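Local coordinates for protein putative rRNA methylase (Clostridium thermocellum ATCC 27405, PDB 3EEY) that binds S-adenosylmethionine in a Rossmann-like fold and is probably a methyltransferase, possibly one that modifies ribosomal RNA, at residues Phe51-Gln56 against Thr77-Gly82; Asp24-Ala29 against Val94-Phe99. All blocks are in the same frame, centred on the assembly; numbering follows the deposited sequence.

Contact 1 of 2, residues Phe51-Gln56 against Thr77-Gly82; sequences FGFDIQ and TLIKDG. With SAM (S-adenosylmethionine), chain K.
Strands 51-53 and 77-79 run parallel with their axes 4.7 Å apart at closest approach, paired in register from F51 with T77 to F53 with I79. They are the two strands of a beta-alpha-beta unit whose connecting helix is 57-69, at the cofactor end of a Rossmann-like methyltransferase sheet. G52 carries the regular bonding: its N donates to T77 O (2.9 Å) almost straight, and its O accepts from I79 N; a weaker bond from D54 N to I79 O follows as the strands give way to loops. On the sheet face that bears F51, F53, T77 and I79, the I79 side chain reaches both rings. Its CD1 sits at the edge of the F51 ring, 3.8 Å from F51 CD1, while CG2 lies alongside F53, which points the same way, with F53 CE1 at 3.7 Å. The edge of the F53 ring is also met in plane by D81 O.

Beyond the strands, D54 spreads its carboxylate across the ribose diol of SAM, OD1 taking the bond from SAM O2' (2.7 Å) and OD2 the one from SAM O3' (2.8 Å). OD1 also accepts from Q56 N, an Asx turn that holds the carboxylate against its own loop, and G32 N adds a bond to OD2. I55, its CG1 set between the backbone N and carbonyl carbon (chi1 59°), lies over one face of the adenine, CD1 above N7 and CG2 near C6, and G82 CA approaches N1. The extended Q56 side chain ends with NE2 donating to SAM O2' at 2.9 Å.

Contact 2 of 2, residues Asp24-Ala29 against Val94-Phe99; sequences DTVVDA and VKAVMF
The methyl of A29 lies over one face of the F99 ring, a CH-pi contact with A29 CB 3.7 Å from the ring centroid, 19° off the normal and displaced toward the rim at F99 CE1. The F99 ring also meets that of H83 at an incline, and H83 ND1 is bonded to A29 O. At the other end of the pair, the D24 carboxylate receives K95 NZ at OD2 (3.0 Å) on its syn side, 30° out of plane, a salt bridge that shares OD2 with K21 N. K95 CG stands anti to the backbone N (chi1 -164°), which puts it beside D24 OD2, and bends at chi2 and chi4 bring NZ back to the same oxygen.

Between these ends, strands 25-28 and 96-99 run parallel in the Rossmann-like sheet, where 25-28 lies between 49-53 and 94-101, the two halves of the sheet meeting there. V27 bonds through both backbone polar atoms, N to A96 O and O from M98 N, each 2.9 Å; A29 N continues to M98 O, and K95 N meets T25 O nearly head-on. V27 and V97 lie side by side, V27 CB 3.8 Å from V97 CG1, while V27 CG2 turns to V94 CG1. V97, V94 and F99 pack on helix 115-128. On the opposite face V26 CG1 meets A96 CB; D28 OD1 accepts from T30 N, and D28 OD2 is hydrogen-bonded to T37 OG1.

In the fold
Both contacts belong to one sheet and meet where its neighbouring strands 49-53 and 25-28 lie side by side: F51 is bonded through its backbone to V26 and D28, and the F53 ring packs on V27. Contact 1 is nested in the chain loop that contact 2 closes, and their centres are 13 Å apart. Contact 2 lies deeper, near the centre of the chain, and combines four backbone hydrogen bonds with aliphatic packing, with its charged pair at the strand start. Contact 1, toward the sheet edge, is only partly buried and places its polar groups on the cofactor. H83, whose N bonds SAM, lies between F53 of contact 1 and the A29/F99 end of contact 2.

Contact 1 of 2, residues Phe51-Gln56 against Thr77-Gly82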
loop_
_atom_site.group_PDB
_atom_site.type_symbol
_atom_site.label_atom_id
_atom_site.label_comp_id
_atom_site.label_asym_id
_atom_site.label_seq_id
_atom_site.Cartn_x
_atom_site.Cartn_y
_atom_site.Cartn_z
ATOM N N PHE A 51 5.862 -17.258 -18.097
ATOM C CA PHE A 51 6.484 -16.653 -19.260
ATOM C C PHE A 51 7.442 -15.571 -18.794
ATOM O O PHE A 51 7.070 -14.686 -18.026
ATOM C CB PHE A 51 5.432 -16.067 -20.213
ATOM C CG PHE A 51 4.622 -17.104 -20.942
ATOM C CD1 PHE A 51 5.102 -17.677 -22.117
ATOM C CD2 PHE A 51 3.381 -17.508 -20.458
ATOM C CE1 PHE A 51 4.358 -18.637 -22.799
ATOM C CE2 PHE A 51 2.627 -18.467 -21.134
ATOM C CZ PHE A 51 3.116 -19.031 -22.307
ATOM N N GLY A 52 8.683 -15.659 -19.247
ATOM C CA GLY A 52 9.702 -14.674 -18.908
ATOM C C GLY A 52 10.215 -13.933 -20.123
ATOM O O GLY A 52 10.393 -14.524 -21.182
ATOM N N PHE A 53 10.448 -12.636 -19.966
ATOM C CA PHE A 53 10.839 -11.763 -21.064
ATOM C C PHE A 53 12.050 -10.932 -20.691
ATOM O O PHE A 53 12.130 -10.421 -19.570
ATOM C CB PHE A 53 9.698 -10.792 -21.423
ATOM C CG PHE A 53 8.519 -11.441 -22.082
ATOM C CD1 PHE A 53 8.468 -11.580 -23.471
ATOM C CD2 PHE A 53 7.448 -11.895 -21.326
ATOM C CE1 PHE A 53 7.374 -12.178 -24.091
ATOM C CE2 PHE A 53 6.354 -12.498 -21.935
ATOM C CZ PHE A 53 6.323 -12.649 -23.320
ATOM N N ASP A 54 12.979 -10.799 -21.633
ATOM C CA ASP A 54 14.039 -9.794 -21.569
ATOM C C ASP A 54 14.603 -9.560 -22.967
ATOM O O ASP A 54 14.435 -10.392 -23.862
ATOM C CB ASP A 54 15.151 -10.206 -20.602
ATOM C CG ASP A 54 15.778 -9.015 -19.895
ATOM O OD1 ASP A 54 16.397 -8.164 -20.564
ATOM O OD2 ASP A 54 15.661 -8.930 -18.657
ATOM N N ILE A 55 15.263 -8.421 -23.149
ATOM C CA ILE A 55 15.828 -8.043 -24.444
ATOM C C ILE A 55 17.337 -8.288 -24.518
ATOM O O ILE A 55 17.953 -8.067 -25.564
ATOM C CB ILE A 55 15.511 -6.561 -24.823
ATOM C CG1 ILE A 55 16.054 -5.586 -23.771
ATOM C CG2 ILE A 55 14.015 -6.366 -25.034
ATOM C CD1 ILE A 55 16.005 -4.130 -24.188
ATOM N N GLN A 56 17.922 -8.746 -23.410
ATOM C CA GLN A 56 19.359 -9.010 -23.342
ATOM C C GLN A 56 19.655 -10.505 -23.292
ATOM O O GLN A 56 18.946 -11.258 -22.622
ATOM C CB GLN A 56 19.979 -8.315 -22.130
ATOM C CG GLN A 56 19.954 -6.791 -22.192
ATOM C CD GLN A 56 20.743 -6.136 -21.066
ATOM O OE1 GLN A 56 21.912 -6.452 -20.844
ATOM N NE2 GLN A 56 20.106 -5.211 -20.357
ATOM N N THR A 77 8.871 -20.642 -19.692
ATOM C CA THR A 77 9.180 -20.331 -21.087
ATOM C C THR A 77 9.881 -18.969 -21.174
ATOM O O THR A 77 9.264 -17.919 -20.971
ATOM C CB THR A 77 7.905 -20.321 -21.959
ATOM O OG1 THR A 77 7.205 -21.559 -21.801
ATOM C CG2 THR A 77 8.242 -20.120 -23.418
ATOM N N LEU A 78 11.176 -18.995 -21.469
ATOM C CA LEU A 78 11.962 -17.769 -21.588
ATOM C C LEU A 78 11.997 -17.278 -23.025
ATOM O O LEU A 78 12.322 -18.033 -23.944
ATOM C CB LEU A 78 13.386 -17.970 -21.063
ATOM C CG LEU A 78 13.560 -18.201 -19.557
ATOM C CD1 LEU A 78 15.018 -18.463 -19.228
ATOM C CD2 LEU A 78 13.033 -17.025 -18.750
ATOM N N ILE A 79 11.661 -16.003 -23.205
ATOM C CA ILE A 79 11.509 -15.397 -24.523
ATOM C C ILE A 79 12.430 -14.189 -24.625
ATOM O O ILE A 79 12.368 -13.285 -23.792
ATOM C CB ILE A 79 10.033 -14.990 -24.775
ATOM C CG1 ILE A 79 9.155 -16.243 -24.910
ATOM C CG2 ILE A 79 9.905 -14.140 -26.018
ATOM C CD1 ILE A 79 7.776 -16.096 -24.327
ATOM N N LYS A 80 13.305 -14.189 -25.628
ATOM C CA LYS A 80 14.162 -13.043 -25.870
ATOM C C LYS A 80 13.456 -12.068 -26.815
ATOM O O LYS A 80 13.770 -11.971 -28.007
ATOM C CB LYS A 80 15.537 -13.456 -26.404
ATOM C CG LYS A 80 16.590 -12.357 -26.274
ATOM C CD LYS A 80 17.490 -12.309 -27.495
ATOM C CE LYS A 80 18.272 -11.012 -27.545
ATOM N NZ LYS A 80 19.062 -10.889 -28.800
ATOM N N ASP A 81 12.480 -11.363 -26.261
ATOM C CA ASP A 81 11.767 -10.306 -26.963
ATOM C C ASP A 81 11.306 -9.282 -25.932
ATOM O O ASP A 81 11.293 -9.560 -24.732
ATOM C CB ASP A 81 10.566 -10.886 -27.721
ATOM C CG ASP A 81 10.091 -9.995 -28.869
ATOM O OD1 ASP A 81 10.646 -8.891 -29.077
ATOM O OD2 ASP A 81 9.144 -10.414 -29.566
ATOM N N GLY A 82 10.943 -8.092 -26.399
ATOM C CA GLY A 82 10.394 -7.069 -25.526
ATOM C C GLY A 82 9.056 -7.471 -24.946
ATOM O O GLY A 82 8.298 -8.190 -25.585
HETATM N N SAM K . 13.241 -8.690 -11.874
HETATM C CA SAM K . 14.670 -8.513 -12.284
HETATM C C SAM K . 15.627 -9.324 -11.407
HETATM O O SAM K . 16.834 -9.067 -11.337
HETATM O OXT SAM K . 15.206 -10.277 -10.752
HETATM C CB SAM K . 15.034 -7.034 -12.333
HETATM C CG SAM K . 14.653 -6.382 -13.658
HETATM S SD SAM K . 15.792 -5.071 -14.178
HETATM C CE SAM K . 15.345 -3.763 -13.002
HETATM C "C5'" SAM K . 14.999 -4.543 -15.721
HETATM C "C4'" SAM K . 15.176 -5.604 -16.811
HETATM O "O4'" SAM K . 14.264 -5.404 -17.874
HETATM C "C3'" SAM K . 16.579 -5.589 -17.416
HETATM O "O3'" SAM K . 17.098 -6.899 -17.371
HETATM C "C2'" SAM K . 16.382 -5.129 -18.847
HETATM O "O2'" SAM K . 17.292 -5.723 -19.753
HETATM C "C1'" SAM K . 14.943 -5.563 -19.105
HETATM N N9 SAM K . 14.276 -4.806 -20.182
HETATM C C8 SAM K . 14.557 -3.544 -20.650
HETATM N N7 SAM K . 13.689 -3.258 -21.652
HETATM C C5 SAM K . 12.865 -4.322 -21.824
HETATM C C6 SAM K . 11.811 -4.582 -22.692
HETATM N N6 SAM K . 11.406 -3.690 -23.594
HETATM N N1 SAM K . 11.172 -5.799 -22.615
HETATM C C2 SAM K . 11.551 -6.762 -21.704
HETATM N N3 SAM K . 12.585 -6.492 -20.844
HETATM C C4 SAM K . 13.231 -5.300 -20.906
#

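Contact 2 of 2, residues Asp24-Ala29 against Val94-Phe99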
loop_
_atom_site.group_PDB
_atom_site.type_symbol
_atom_site.label_atom_id
_atom_site.label_comp_id
_atom_site.label_asym_id
_atom_site.label_seq_id
_atom_site.Cartn_x
_atom_site.Cartn_y
_atom_site.Cartn_z
ATOM N N ASP A 24 -1.504 -21.835 -12.075
ATOM C CA ASP A 24 -1.788 -20.572 -12.766
ATOM C C ASP A 24 -0.792 -20.271 -13.871
ATOM O O ASP A 24 0.289 -20.845 -13.912
ATOM C CB ASP A 24 -1.811 -19.406 -11.771
ATOM C CG ASP A 24 -3.114 -19.319 -10.994
ATOM O OD1 ASP A 24 -4.143 -19.847 -11.474
ATOM O OD2 ASP A 24 -3.110 -18.706 -9.905
ATOM N N THR A 25 -1.167 -19.376 -14.778
ATOM C CA THR A 25 -0.231 -18.864 -15.766
ATOM C C THR A 25 0.131 -17.434 -15.385
ATOM O O THR A 25 -0.746 -16.592 -15.209
ATOM C CB THR A 25 -0.787 -18.962 -17.207
ATOM O OG1 THR A 25 -1.052 -20.331 -17.520
ATOM C CG2 THR A 25 0.214 -18.414 -18.227
ATOM N N VAL A 26 1.429 -17.186 -15.225
ATOM C CA VAL A 26 1.940 -15.899 -14.766
ATOM C C VAL A 26 3.039 -15.404 -15.706
ATOM O O VAL A 26 3.559 -16.176 -16.504
ATOM C CB VAL A 26 2.450 -15.958 -13.288
ATOM C CG1 VAL A 26 1.328 -16.344 -12.328
ATOM C CG2 VAL A 26 3.625 -16.924 -13.142
ATOM N N VAL A 27 3.368 -14.114 -15.623
ATOM C CA VAL A 27 4.391 -13.502 -16.475
ATOM C C VAL A 27 5.402 -12.702 -15.648
ATOM O O VAL A 27 5.023 -11.931 -14.774
ATOM C CB VAL A 27 3.777 -12.543 -17.564
ATOM C CG1 VAL A 27 4.834 -12.111 -18.560
ATOM C CG2 VAL A 27 2.613 -13.186 -18.303
ATOM N N ASP A 28 6.685 -12.914 -15.921
ATOM C CA ASP A 28 7.732 -12.018 -15.472
ATOM C C ASP A 28 8.107 -11.198 -16.699
ATOM O O ASP A 28 8.747 -11.696 -17.617
ATOM C CB ASP A 28 8.934 -12.808 -14.929
ATOM C CG ASP A 28 9.998 -11.915 -14.297
ATOM O OD1 ASP A 28 9.907 -10.673 -14.399
ATOM O OD2 ASP A 28 10.943 -12.463 -13.693
ATOM N N ALA A 29 7.691 -9.938 -16.713
ATOM C CA ALA A 29 7.880 -9.088 -17.881
ATOM C C ALA A 29 9.282 -8.486 -17.981
ATOM O O ALA A 29 9.650 -7.931 -19.017
ATOM C CB ALA A 29 6.828 -7.996 -17.912
ATOM N N VAL A 94 -3.921 -14.678 -18.040
ATOM C CA VAL A 94 -2.891 -14.775 -17.005
ATOM C C VAL A 94 -3.390 -14.278 -15.648
ATOM O O VAL A 94 -4.267 -13.412 -15.572
ATOM C CB VAL A 94 -1.552 -14.073 -17.405
ATOM C CG1 VAL A 94 -1.041 -14.607 -18.731
ATOM C CG2 VAL A 94 -1.698 -12.551 -17.460
ATOM N N LYS A 95 -2.840 -14.849 -14.581
ATOM C CA LYS A 95 -3.221 -14.463 -13.225
ATOM C C LYS A 95 -2.438 -13.246 -12.741
ATOM O O LYS A 95 -2.991 -12.390 -12.055
ATOM C CB LYS A 95 -3.043 -15.633 -12.257
ATOM C CG LYS A 95 -3.749 -15.470 -10.911
ATOM C CD LYS A 95 -5.269 -15.499 -11.056
ATOM C CE LYS A 95 -5.955 -15.926 -9.766
ATOM N NZ LYS A 95 -5.704 -17.364 -9.459
ATOM N N ALA A 96 -1.157 -13.176 -13.100
ATOM C CA ALA A 96 -0.289 -12.121 -12.607
ATOM C C ALA A 96 0.809 -11.758 -13.584
ATOM O O ALA A 96 1.225 -12.583 -14.383
ATOM C CB ALA A 96 0.304 -12.499 -11.263
ATOM N N VAL A 97 1.247 -10.499 -13.532
ATOM C CA VAL A 97 2.386 -10.021 -14.311
ATOM C C VAL A 97 3.257 -9.171 -13.389
ATOM O O VAL A 97 2.750 -8.329 -12.663
ATOM C CB VAL A 97 1.964 -9.186 -15.557
ATOM C CG1 VAL A 97 3.149 -8.960 -16.493
ATOM C CG2 VAL A 97 0.853 -9.860 -16.335
ATOM N N MET A 98 4.564 -9.400 -13.409
ATOM C CA MET A 98 5.479 -8.610 -12.604
ATOM C C MET A 98 6.350 -7.720 -13.494
ATOM O O MET A 98 6.986 -8.197 -14.435
ATOM C CB MET A 98 6.343 -9.499 -11.692
ATOM C CG MET A 98 5.576 -10.343 -10.664
ATOM S SD MET A 98 6.643 -11.324 -9.561
ATOM C CE MET A 98 7.035 -10.196 -8.258
ATOM N N PHE A 99 6.352 -6.423 -13.200
ATOM C CA PHE A 99 7.269 -5.465 -13.832
ATOM C C PHE A 99 8.249 -4.941 -12.804
ATOM O O PHE A 99 7.867 -4.556 -11.690
ATOM C CB PHE A 99 6.508 -4.274 -14.416
ATOM C CG PHE A 99 5.775 -4.581 -15.674
ATOM C CD1 PHE A 99 6.373 -4.372 -16.909
ATOM C CD2 PHE A 99 4.483 -5.071 -15.632
ATOM C CE1 PHE A 99 5.690 -4.648 -18.074
ATOM C CE2 PHE A 99 3.789 -5.347 -16.793
ATOM C CZ PHE A 99 4.387 -5.147 -18.012
#